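Local coordinates for protein putative phosphomannomutase (PDB 1TUO) that probably acts as a magnesium-dependent phosphosugar mutase of the phosphohexose mutase family, shifting a phosphate group between positions of a sugar, at residues V263-N266 and P267-L271. Sequence-based numbering, arbitrary orientation.
Sequences VFFN and PHQVL
Asn266 and Gln269 exchange hydrogen bonds where strand 263-265 gives way, through Asn266, to helix 267-280. Asn266 OD1 accepts from Gln269 N at 2.9 Å, with an N-H...O angle of 157°; a second bond, from His268 N, is weak and strongly bent. A chi1 of 75°, which sets the amide between the backbone N and the carbonyl carbon, brings OD1 within bonding distance of the N-H groups of His268 and Gln269. In return Gln269 OE1 takes the backbone N-H of Asn266 at 2.9 Å, the donor tilted from the carbonyl plane. The two amide planes are turned against each other, each using its oxygen on the other's backbone. Their nitrogens have separate partners: Asn266 ND2 bonds to His381 NE2, while Gln269 NE2 donates to a water that in turn donates to Phe264 O. The helical pattern proper begins with Val270 N, which reaches Asn266 O at 2.9 Å.

Beside this network lies the buried ring of Phe265. Gln269 CB sits over its centre, 3.6 Å from the centroid and 10° off the normal, a CH-pi contact, and Val270 CG2 meets Phe265 CD2 obliquely at 3.6 Å. Leu366 and Phe370 of helix 366-377 also touch the ring. Were Phe265 an alanine, the face against Gln269 CB and the contact with Val270 CG2 would be lost, and the glutamine chain that carries OE1 to Asn266 N is likely to be set freer to turn. Reciprocal side-chain-to-backbone bonding between N-cap and third following residue defines a capping box, here starting helix 267-280 directly after the edge strand of a five-stranded mixed sheet in this phosphohexose mutase.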
loop_
_atom_site.group_PDB
_atom_site.type_symbol
_atom_site.label_atom_id
_atom_site.label_comp_id
_atom_site.label_asym_id
_atom_site.label_seq_id
_atom_site.Cartn_x
_atom_site.Cartn_y
_atom_site.Cartn_z
ATOM N N VAL A 263 -0.945 0.180 21.430
ATOM C CA VAL A 263 -2.280 0.129 20.853
ATOM C C VAL A 263 -2.201 0.220 19.333
ATOM O O VAL A 263 -1.589 1.140 18.785
ATOM C CB VAL A 263 -3.166 1.287 21.362
ATOM C CG1 VAL A 263 -4.536 1.205 20.716
ATOM C CG2 VAL A 263 -3.288 1.230 22.881
ATOM N N PHE A 264 -2.820 -0.738 18.657
ATOM C CA PHE A 264 -2.826 -0.743 17.201
ATOM C C PHE A 264 -3.821 0.293 16.669
ATOM O O PHE A 264 -4.945 0.407 17.160
ATOM C CB PHE A 264 -3.197 -2.130 16.681
ATOM C CG PHE A 264 -3.136 -2.250 15.189
ATOM C CD1 PHE A 264 -1.938 -2.035 14.511
ATOM C CD2 PHE A 264 -4.273 -2.576 14.460
ATOM C CE1 PHE A 264 -1.876 -2.141 13.130
ATOM C CE2 PHE A 264 -4.222 -2.686 13.079
ATOM C CZ PHE A 264 -3.021 -2.468 12.411
ATOM N N PHE A 265 -3.386 1.044 15.663
ATOM C CA PHE A 265 -4.196 2.081 15.020
ATOM C C PHE A 265 -4.325 1.557 13.586
ATOM O O PHE A 265 -3.379 1.651 12.792
ATOM C CB PHE A 265 -3.420 3.405 15.077
ATOM C CG PHE A 265 -4.238 4.629 14.753
ATOM C CD1 PHE A 265 -5.188 5.117 15.650
ATOM C CD2 PHE A 265 -4.005 5.334 13.579
ATOM C CE1 PHE A 265 -5.885 6.296 15.377
ATOM C CE2 PHE A 265 -4.694 6.509 13.301
ATOM C CZ PHE A 265 -5.636 6.993 14.203
ATOM N N ASN A 266 -5.493 1.007 13.259
ATOM C CA ASN A 266 -5.719 0.380 11.956
ATOM C C ASN A 266 -5.902 1.268 10.724
ATOM O O ASN A 266 -6.051 2.483 10.830
ATOM C CB ASN A 266 -6.884 -0.623 12.057
ATOM C CG ASN A 266 -8.239 0.047 12.138
ATOM O OD1 ASN A 266 -8.474 1.075 11.506
ATOM N ND2 ASN A 266 -9.152 -0.553 12.897
ATOM N N PRO A 267 -5.878 0.657 9.525
ATOM C CA PRO A 267 -6.035 1.374 8.256
ATOM C C PRO A 267 -7.253 2.279 8.141
ATOM O O PRO A 267 -7.185 3.324 7.496
ATOM C CB PRO A 267 -6.059 0.248 7.234
ATOM C CG PRO A 267 -5.082 -0.726 7.828
ATOM C CD PRO A 267 -5.516 -0.753 9.276
ATOM N N HIS A 268 -8.363 1.869 8.744
ATOM C CA HIS A 268 -9.597 2.650 8.699
ATOM C C HIS A 268 -9.394 3.921 9.510
ATOM O O HIS A 268 -9.852 4.998 9.126
ATOM C CB HIS A 268 -10.748 1.835 9.287
ATOM C CG HIS A 268 -10.923 0.495 8.640
ATOM N ND1 HIS A 268 -11.520 0.334 7.408
ATOM C CD2 HIS A 268 -10.534 -0.741 9.036
ATOM C CE1 HIS A 268 -11.491 -0.945 7.072
ATOM N NE2 HIS A 268 -10.897 -1.618 8.042
ATOM N N GLN A 269 -8.702 3.781 10.635
ATOM C CA GLN A 269 -8.424 4.920 11.493
ATOM C C GLN A 269 -7.435 5.844 10.794
ATOM O O GLN A 269 -7.599 7.061 10.803
ATOM C CB GLN A 269 -7.866 4.445 12.831
ATOM C CG GLN A 269 -8.904 3.690 13.672
ATOM C CD GLN A 269 -8.312 3.072 14.925
ATOM O OE1 GLN A 269 -7.602 2.070 14.856
ATOM N NE2 GLN A 269 -8.598 3.668 16.076
ATOM N N VAL A 270 -6.416 5.268 10.169
ATOM C CA VAL A 270 -5.439 6.091 9.467
ATOM C C VAL A 270 -6.087 6.838 8.314
ATOM O O VAL A 270 -5.910 8.049 8.168
ATOM C CB VAL A 270 -4.288 5.242 8.902
ATOM C CG1 VAL A 270 -3.486 6.050 7.872
ATOM C CG2 VAL A 270 -3.391 4.791 10.029
ATOM N N LEU A 271 -6.840 6.112 7.493
ATOM C CA LEU A 271 -7.481 6.718 6.333
ATOM C C LEU A 271 -8.438 7.848 6.691
ATOM O O LEU A 271 -8.375 8.928 6.101
ATOM C CB LEU A 271 -8.230 5.656 5.524
ATOM C CG LEU A 271 -8.956 6.174 4.284
ATOM C CD1 LEU A 271 -7.966 6.801 3.301
ATOM C CD2 LEU A 271 -9.700 5.010 3.633
HETATM O O HOH W 1 -6.781 2.485 18.053
#